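Malonyl CoA reductase (malonate semialdehyde-forming) (Sulfolobus tokodaii, PDB 2EP5) probably catalyses the NADP-dependent interconversion of malonyl-CoA and 3-oxopropanoate (malonate semialdehyde), and belongs to the aspartate-semialdehyde dehydrogenase family. Local coordinates at residues Leu30-Val35 with Glu60-Leu65; Ile103-Ala108 with Val146-Cys151; Ile120-Asn125 with Ile338-Val343. All coordinates share one frame; numbering follows the deposited sequence.

All three contacts involve or adjoin the parallel sheet of the Rossmann-type nucleotide-binding domain. Contact 1 packs a short helical turn on strand 30-36, at its edge turned away from strand 5-10, while contact 2 joins an edge strand of the sheet, 144-147, to strand 103-106; their centres are 21 Å apart and their nearest atoms about 9 Å. Contact 3 sets the C-terminal helix 334-347 against residues 120-125. That helix also reaches contact 1, L30 CD2 lying 3.9 Å from I338 CG2. Contacts 2 and 3, with centres 10 Å apart, are joined by a probable hydrogen bond, K147 O to I120 N at 2.7 Å. Contact 2 runs on to C151, the predicted acyl-thioester cysteine.

Contact 1 (Leu30-Val35 with Glu60-Leu65)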
loop_
_atom_site.group_PDB
_atom_site.type_symbol
_atom_site.label_atom_id
_atom_site.label_comp_id
_atom_site.label_asym_id
_atom_site.label_seq_id
_atom_site.Cartn_x
_atom_site.Cartn_y
_atom_site.Cartn_z
ATOM N N LEU A 30 6.091 32.183 21.453
ATOM C CA LEU A 30 7.126 31.180 21.691
ATOM C C LEU A 30 8.182 31.325 20.594
ATOM O O LEU A 30 7.915 31.028 19.435
ATOM C CB LEU A 30 6.514 29.775 21.658
ATOM C CG LEU A 30 6.226 29.029 22.969
ATOM C CD1 LEU A 30 5.835 29.986 24.075
ATOM C CD2 LEU A 30 5.135 27.998 22.720
ATOM N N GLU A 31 9.374 31.786 20.963
ATOM C CA GLU A 31 10.459 31.988 20.005
ATOM C C GLU A 31 11.537 30.911 20.074
ATOM O O GLU A 31 12.375 30.904 20.983
ATOM C CB GLU A 31 11.099 33.364 20.222
ATOM C CG GLU A 31 12.321 33.640 19.342
ATOM C CD GLU A 31 12.794 35.089 19.424
ATOM O OE1 GLU A 31 12.851 35.639 20.546
ATOM O OE2 GLU A 31 13.120 35.675 18.366
ATOM N N LEU A 32 11.516 30.011 19.098
ATOM C CA LEU A 32 12.482 28.926 19.031
ATOM C C LEU A 32 13.838 29.497 18.633
ATOM O O LEU A 32 14.018 29.977 17.507
ATOM C CB LEU A 32 12.024 27.877 18.016
ATOM C CG LEU A 32 12.971 26.708 17.745
ATOM C CD1 LEU A 32 13.260 25.963 19.044
ATOM C CD2 LEU A 32 12.345 25.779 16.705
ATOM N N VAL A 33 14.788 29.446 19.561
ATOM C CA VAL A 33 16.113 29.982 19.307
ATOM C C VAL A 33 17.200 28.924 19.289
ATOM O O VAL A 33 18.330 29.210 18.898
ATOM C CB VAL A 33 16.489 31.042 20.356
ATOM C CG1 VAL A 33 15.434 32.140 20.380
ATOM C CG2 VAL A 33 16.631 30.393 21.731
ATOM N N LYS A 34 16.862 27.710 19.711
ATOM C CA LYS A 34 17.840 26.621 19.737
ATOM C C LYS A 34 17.237 25.241 19.503
ATOM O O LYS A 34 16.227 24.869 20.102
ATOM C CB LYS A 34 18.604 26.608 21.074
ATOM C CG LYS A 34 19.607 27.739 21.233
ATOM C CD LYS A 34 20.243 27.739 22.604
ATOM C CE LYS A 34 21.319 28.803 22.683
ATOM N NZ LYS A 34 22.010 28.786 23.994
ATOM N N VAL A 35 17.877 24.489 18.618
ATOM C CA VAL A 35 17.445 23.143 18.297
ATOM C C VAL A 35 18.638 22.248 18.553
ATOM O O VAL A 35 19.787 22.628 18.293
ATOM C CB VAL A 35 17.005 23.008 16.819
ATOM C CG1 VAL A 35 15.725 23.778 16.593
ATOM C CG2 VAL A 35 18.099 23.522 15.896
ATOM N N GLU A 60 12.341 29.410 7.232
ATOM C CA GLU A 60 13.545 30.234 7.229
ATOM C C GLU A 60 13.914 30.645 8.641
ATOM O O GLU A 60 15.087 30.813 8.966
ATOM C CB GLU A 60 13.346 31.487 6.377
ATOM C CG GLU A 60 13.382 31.245 4.880
ATOM C CD GLU A 60 13.604 32.528 4.095
ATOM O OE1 GLU A 60 14.685 33.142 4.237
ATOM O OE2 GLU A 60 12.696 32.922 3.337
ATOM N N GLU A 61 12.904 30.806 9.483
ATOM C CA GLU A 61 13.131 31.197 10.864
ATOM C C GLU A 61 13.871 30.121 11.658
ATOM O O GLU A 61 14.319 30.375 12.779
ATOM C CB GLU A 61 11.800 31.541 11.547
ATOM C CG GLU A 61 10.590 30.746 11.065
ATOM C CD GLU A 61 9.948 31.333 9.812
ATOM O OE1 GLU A 61 10.618 31.393 8.759
ATOM O OE2 GLU A 61 8.765 31.736 9.879
ATOM N N VAL A 62 14.019 28.930 11.076
ATOM C CA VAL A 62 14.706 27.836 11.764
ATOM C C VAL A 62 15.808 27.135 10.966
ATOM O O VAL A 62 16.700 26.516 11.549
ATOM C CB VAL A 62 13.702 26.753 12.236
ATOM C CG1 VAL A 62 12.621 27.383 13.099
ATOM C CG2 VAL A 62 13.081 26.055 11.037
ATOM N N GLN A 63 15.757 27.231 9.641
ATOM C CA GLN A 63 16.750 26.570 8.797
ATOM C C GLN A 63 18.202 26.859 9.165
ATOM O O GLN A 63 19.056 25.974 9.071
ATOM C CB GLN A 63 16.529 26.924 7.321
ATOM C CG GLN A 63 16.568 28.409 7.008
ATOM C CD GLN A 63 16.619 28.689 5.511
ATOM O OE1 GLN A 63 15.865 28.105 4.730
ATOM N NE2 GLN A 63 17.508 29.592 5.110
ATOM N N ASP A 64 18.487 28.088 9.586
ATOM C CA ASP A 64 19.857 28.440 9.938
ATOM C C ASP A 64 20.200 28.296 11.419
ATOM O O ASP A 64 21.355 28.476 11.808
ATOM C CB ASP A 64 20.178 29.861 9.457
ATOM C CG ASP A 64 20.298 29.953 7.938
ATOM O OD1 ASP A 64 21.055 29.154 7.348
ATOM O OD2 ASP A 64 19.641 30.828 7.335
ATOM N N LEU A 65 19.206 27.966 12.242
ATOM C CA LEU A 65 19.430 27.780 13.676
ATOM C C LEU A 65 20.539 26.750 13.869
ATOM O O LEU A 65 20.491 25.652 13.312
ATOM C CB LEU A 65 18.147 27.300 14.365
ATOM C CG LEU A 65 16.963 28.273 14.381
ATOM C CD1 LEU A 65 15.757 27.620 15.034
ATOM C CD2 LEU A 65 17.359 29.538 15.135
#
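L32 and V35 of strand 30-36 face V62 and L65, which follow one another around a short turn in the nucleotide-binding Rossmann domain. The strand lies between 5-10 and 67-68 in the parallel sheet, and the 60-65 segment packs beside the edge of the strand turned away from strand 5-10, by apolar contacts. L32 comes first along the strand. With CG anti to the backbone N (chi1 176°), its branch spreads between both partners: CD2 meets V62 CG1 at 4.0 Å, the two side chains at about a right angle, while CG lies 4.0 Å from L65 CD1. The same methyl of L65 also rests near the L32 backbone, 3.8 Å from L32 O. V33 turns its own side chain away and offers its carbonyl instead, V33 O lying 3.9 Å from L65 CD2. The backbone of V33, with psi at -10°, departs from regular strand geometry here, which breaks the strict alternation: V33 and K34 both turn their CB away, and V35 then points back toward the turn. V35 straddles the base and the end of L65, CG2 being 4.1 Å from L65 CB and CG1 4.1 Å from L65 CD1. L65 is thus the central piece of the contact, its two methyls reaching consecutive strand carbonyls. Beyond the pair, V62 also touches V21 and V35 touches Y46, so helices 15-24 and 46-49 extend the apolar packing. The turn that presents L65 is closed by a backbone hydrogen bond from L65 N to V62 O, 3.0 Å long.

Contact 2 (Ile103-Ala108 with Val146-Cys151); sequences IVVSNA and VKNPNC
The amide of N148 brings its oxygen up to V105 and S106: OD1 lies 3.9 Å from V105 CG1 and 3.7 Å from S106 O, both neighbours standing on the same side of the amide plane and raised out of it. In this buried amide ND2 bonds I120 O and T340 OG1, and OD1 bonds T337 OG1. Alongside it runs the parallel pairing of strand 103-106 with strand 144-147, an edge strand of the Rossmann sheet within this chain. V146 N donates to V104 O (2.9 Å), S106 N to V146 O (3.0 Å, nearly straight at 172°), and N148 N to S106 O (2.9 Å), carrying the pairing past the end of the strand. V105 and V146 point to the face covered by helix 334-347, and S106 and K147 to the other. There the lysine chain, bent at chi2 (-73°), reaches across to the end of strand 103-106. Its NZ reaches S106 OG at 2.8 Å and A108 O at 2.8 Å, meeting the latter from above the carbonyl plane, 46° out of it. S106 OG also accepts from A108 N (3.0 Å), an ST turn that shapes the exit from the strand. E94 of helix 87-99 completes the cluster, with OE1 in a salt bridge to K147 and OE2 hydrogen-bonded to S106. The buried ammonium is therefore gripped by three oxygens, and the carboxylate probably stabilises its charge; the network ties together both strand ends, one of which leads on to the predicted catalytic C151.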
loop_
_atom_site.group_PDB
_atom_site.type_symbol
_atom_site.label_atom_id
_atom_site.label_comp_id
_atom_site.label_asym_id
_atom_site.label_seq_id
_atom_site.Cartn_x
_atom_site.Cartn_y
_atom_site.Cartn_z
ATOM N N ILE A 103 13.811 24.550 33.129
ATOM C CA ILE A 103 12.398 24.168 33.111
ATOM C C ILE A 103 12.252 23.303 31.848
ATOM O O ILE A 103 12.452 23.785 30.728
ATOM C CB ILE A 103 11.464 25.386 32.974
ATOM C CG1 ILE A 103 11.552 26.265 34.227
ATOM C CG2 ILE A 103 10.033 24.909 32.753
ATOM C CD1 ILE A 103 10.659 27.483 34.179
ATOM N N VAL A 104 11.923 22.026 32.032
ATOM C CA VAL A 104 11.790 21.104 30.910
ATOM C C VAL A 104 10.378 20.556 30.730
ATOM O O VAL A 104 9.757 20.096 31.694
ATOM C CB VAL A 104 12.744 19.890 31.078
ATOM C CG1 VAL A 104 12.626 18.955 29.884
ATOM C CG2 VAL A 104 14.176 20.364 31.248
ATOM N N VAL A 105 9.885 20.609 29.491
ATOM C CA VAL A 105 8.567 20.080 29.122
ATOM C C VAL A 105 8.880 19.047 28.038
ATOM O O VAL A 105 9.326 19.392 26.936
ATOM C CB VAL A 105 7.640 21.167 28.539
ATOM C CG1 VAL A 105 6.269 20.569 28.237
ATOM C CG2 VAL A 105 7.499 22.316 29.518
ATOM N N SER A 106 8.646 17.779 28.357
ATOM C CA SER A 106 8.984 16.694 27.449
ATOM C C SER A 106 7.884 15.690 27.134
ATOM O O SER A 106 7.038 15.393 27.988
ATOM C CB SER A 106 10.192 15.950 28.026
ATOM O OG SER A 106 10.312 14.655 27.478
ATOM N N ASN A 107 7.890 15.165 25.906
ATOM C CA ASN A 107 6.900 14.163 25.545
ATOM C C ASN A 107 7.510 12.764 25.487
ATOM O O ASN A 107 6.888 11.825 25.004
ATOM C CB ASN A 107 6.152 14.523 24.234
ATOM C CG ASN A 107 7.079 14.849 23.055
ATOM O OD1 ASN A 107 6.859 15.838 22.346
ATOM N ND2 ASN A 107 8.088 14.018 22.826
ATOM N N ALA A 108 8.732 12.629 25.996
ATOM C CA ALA A 108 9.408 11.329 26.046
ATOM C C ALA A 108 8.907 10.606 27.296
ATOM O O ALA A 108 8.594 11.240 28.299
ATOM C CB ALA A 108 10.914 11.514 26.115
ATOM N N VAL A 146 8.014 18.667 33.478
ATOM C CA VAL A 146 6.616 18.399 33.144
ATOM C C VAL A 146 6.618 17.368 32.018
ATOM O O VAL A 146 7.480 17.391 31.140
ATOM C CB VAL A 146 5.879 19.682 32.669
ATOM C CG1 VAL A 146 4.431 19.350 32.310
ATOM C CG2 VAL A 146 5.916 20.750 33.770
ATOM N N LYS A 147 5.662 16.455 32.042
ATOM C CA LYS A 147 5.618 15.437 31.015
ATOM C C LYS A 147 4.310 15.389 30.254
ATOM O O LYS A 147 3.277 15.861 30.723
ATOM C CB LYS A 147 5.911 14.072 31.638
ATOM C CG LYS A 147 7.388 13.834 31.930
ATOM C CD LYS A 147 8.162 13.594 30.634
ATOM C CE LYS A 147 9.656 13.524 30.874
ATOM N NZ LYS A 147 10.374 12.927 29.718
ATOM N N ASN A 148 4.377 14.834 29.052
ATOM C CA ASN A 148 3.212 14.667 28.198
ATOM C C ASN A 148 3.102 13.163 27.993
ATOM O O ASN A 148 4.111 12.459 27.937
ATOM C CB ASN A 148 3.413 15.391 26.867
ATOM C CG ASN A 148 3.382 16.893 27.024
ATOM O OD1 ASN A 148 4.350 17.588 26.716
ATOM N ND2 ASN A 148 2.263 17.406 27.517
ATOM N N PRO A 149 1.876 12.648 27.877
ATOM C CA PRO A 149 1.691 11.209 27.694
ATOM C C PRO A 149 1.942 10.612 26.317
ATOM O O PRO A 149 2.146 11.315 25.326
ATOM C CB PRO A 149 0.245 11.002 28.138
ATOM C CG PRO A 149 -0.417 12.251 27.629
ATOM C CD PRO A 149 0.579 13.336 28.016
ATOM N N ASN A 150 1.931 9.285 26.294
ATOM C CA ASN A 150 2.078 8.501 25.079
ATOM C C ASN A 150 0.991 9.010 24.122
ATOM O O ASN A 150 -0.146 9.262 24.542
ATOM C CB ASN A 150 1.886 7.015 25.432
ATOM C CG ASN A 150 1.477 6.166 24.247
ATOM O OD1 ASN A 150 0.286 6.007 23.965
ATOM N ND2 ASN A 150 2.461 5.613 23.546
ATOM N N CYS A 151 1.344 9.178 22.850
ATOM C CA CYS A 151 0.402 9.693 21.855
ATOM C C CYS A 151 -0.958 8.999 21.861
ATOM O O CYS A 151 -2.000 9.659 21.833
ATOM C CB CYS A 151 1.028 9.641 20.449
ATOM S SG CYS A 151 1.845 8.092 20.005
#

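Contact 3 (Ile120-Asn125 with Ile338-Val343); sequences INPEIN and ILTVEV
The C-terminal helix 334-347 packs L339, T340 and V343 against residues 120-123, at the short helix around 122-125, with P122 at the centre of the contact. The proline ring meets L339 across one side, its CB only 3.3 Å from L339 CD1; this is short for two carbons, and since both leucine torsions lie off the staggered positions, the exact placement of that methyl is doubtful. One turn on, V343 CG2 lies 4.2 Å from P122 CB. E123, its chain bent at chi2 (86°), brings OE1 alongside L339 CD1 at 3.8 Å, although its charge is answered by R331. T340 meets two neighbours at once: OG1 sits 3.8 Å from P122 CG and 3.8 Å from I120 CG2, and its CG2 methyl reaches I120 CB at 4.1 Å. With OG1 set beside its own backbone N (chi1 -62°), the hydroxyl bonds I336 O in the preceding turn and is also hydrogen-bonded to ND2 of N148. A valine in place of T340 would probably lose the bond to I336 O and leave N148 ND2 with I120 O alone of its two oxygen partners, the amide held less firmly. On the strand side, V146 of 144-147 touches both I120 and T340; I124 leans on helix 151-160 from the 120-125 side, whereas I338 sets the C-terminal helix against helix 15-24.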
loop_
_atom_site.group_PDB
_atom_site.type_symbol
_atom_site.label_atom_id
_atom_site.label_comp_id
_atom_site.label_asym_id
_atom_site.label_seq_id
_atom_site.Cartn_x
_atom_site.Cartn_y
_atom_site.Cartn_z
ATOM N N ILE A 120 0.766 15.945 31.567
ATOM C CA ILE A 120 -0.260 16.803 31.008
ATOM C C ILE A 120 -0.804 16.608 29.607
ATOM O O ILE A 120 -0.079 16.328 28.656
ATOM C CB ILE A 120 0.171 18.291 31.102
ATOM C CG1 ILE A 120 0.555 18.637 32.546
ATOM C CG2 ILE A 120 -0.969 19.203 30.642
ATOM C CD1 ILE A 120 -0.559 18.418 33.551
ATOM N N ASN A 121 -2.122 16.770 29.532
ATOM C CA ASN A 121 -2.903 16.760 28.306
ATOM C C ASN A 121 -3.820 17.916 28.697
ATOM O O ASN A 121 -4.847 17.720 29.353
ATOM C CB ASN A 121 -3.702 15.466 28.113
ATOM C CG ASN A 121 -4.300 15.372 26.713
ATOM O OD1 ASN A 121 -4.228 16.332 25.941
ATOM N ND2 ASN A 121 -4.892 14.224 26.380
ATOM N N PRO A 122 -3.434 19.147 28.313
ATOM C CA PRO A 122 -4.121 20.418 28.580
ATOM C C PRO A 122 -5.601 20.368 28.976
ATOM O O PRO A 122 -5.950 20.605 30.132
ATOM C CB PRO A 122 -3.869 21.209 27.304
ATOM C CG PRO A 122 -2.477 20.801 26.960
ATOM C CD PRO A 122 -2.522 19.297 27.160
ATOM N N GLU A 123 -6.467 20.073 28.016
ATOM C CA GLU A 123 -7.901 20.012 28.272
ATOM C C GLU A 123 -8.284 19.043 29.388
ATOM O O GLU A 123 -9.184 19.313 30.178
ATOM C CB GLU A 123 -8.653 19.612 26.992
ATOM C CG GLU A 123 -8.630 20.649 25.872
ATOM C CD GLU A 123 -7.409 20.548 24.973
ATOM O OE1 GLU A 123 -6.389 19.976 25.398
ATOM O OE2 GLU A 123 -7.462 21.059 23.837
ATOM N N ILE A 124 -7.588 17.921 29.461
ATOM C CA ILE A 124 -7.901 16.894 30.442
ATOM C C ILE A 124 -7.497 17.139 31.901
ATOM O O ILE A 124 -8.317 16.965 32.806
ATOM C CB ILE A 124 -7.314 15.539 29.981
ATOM C CG1 ILE A 124 -7.686 15.286 28.517
ATOM C CG2 ILE A 124 -7.847 14.409 30.844
ATOM C CD1 ILE A 124 -9.179 15.339 28.237
ATOM N N ASN A 125 -6.251 17.537 32.142
ATOM C CA ASN A 125 -5.801 17.734 33.515
ATOM C C ASN A 125 -4.811 18.876 33.737
ATOM O O ASN A 125 -3.771 18.684 34.367
ATOM C CB ASN A 125 -5.187 16.427 34.037
ATOM C CG ASN A 125 -3.960 16.008 33.250
ATOM O OD1 ASN A 125 -3.821 16.342 32.076
ATOM N ND2 ASN A 125 -3.071 15.264 33.887
ATOM N N ILE A 338 3.479 21.913 23.109
ATOM C CA ILE A 338 3.428 23.349 22.883
ATOM C C ILE A 338 2.219 23.931 23.613
ATOM O O ILE A 338 2.295 25.017 24.197
ATOM C CB ILE A 338 3.356 23.644 21.355
ATOM C CG1 ILE A 338 4.693 23.268 20.703
ATOM C CG2 ILE A 338 3.017 25.107 21.102
ATOM C CD1 ILE A 338 4.672 23.284 19.181
ATOM N N LEU A 339 1.108 23.201 23.591
ATOM C CA LEU A 339 -0.111 23.656 24.254
ATOM C C LEU A 339 0.114 23.656 25.765
ATOM O O LEU A 339 -0.434 24.491 26.492
ATOM C CB LEU A 339 -1.293 22.733 23.919
ATOM C CG LEU A 339 -2.682 23.365 23.754
ATOM C CD1 LEU A 339 -3.730 22.397 24.266
ATOM C CD2 LEU A 339 -2.794 24.673 24.501
ATOM N N THR A 340 0.919 22.710 26.239
ATOM C CA THR A 340 1.207 22.621 27.662
ATOM C C THR A 340 1.976 23.856 28.091
ATOM O O THR A 340 1.706 24.419 29.150
ATOM C CB THR A 340 2.016 21.347 27.997
ATOM O OG1 THR A 340 1.237 20.190 27.665
ATOM C CG2 THR A 340 2.356 21.303 29.487
ATOM N N VAL A 341 2.927 24.288 27.262
ATOM C CA VAL A 341 3.704 25.486 27.581
ATOM C C VAL A 341 2.780 26.710 27.600
ATOM O O VAL A 341 2.874 27.553 28.497
ATOM C CB VAL A 341 4.849 25.748 26.557
ATOM C CG1 VAL A 341 5.617 26.998 26.961
ATOM C CG2 VAL A 341 5.796 24.559 26.498
ATOM N N GLU A 342 1.881 26.803 26.624
ATOM C CA GLU A 342 0.963 27.943 26.580
ATOM C C GLU A 342 0.155 28.020 27.881
ATOM O O GLU A 342 0.006 29.092 28.471
ATOM C CB GLU A 342 0.016 27.832 25.378
ATOM C CG GLU A 342 0.725 27.497 24.073
ATOM C CD GLU A 342 -0.183 27.566 22.853
ATOM O OE1 GLU A 342 -1.406 27.359 22.988
ATOM O OE2 GLU A 342 0.333 27.814 21.746
ATOM N N VAL A 343 -0.359 26.879 28.328
ATOM C CA VAL A 343 -1.136 26.830 29.560
ATOM C C VAL A 343 -0.305 27.306 30.758
ATOM O O VAL A 343 -0.781 28.087 31.582
ATOM C CB VAL A 343 -1.638 25.394 29.850
ATOM C CG1 VAL A 343 -2.244 25.330 31.244
ATOM C CG2 VAL A 343 -2.662 24.968 28.798
#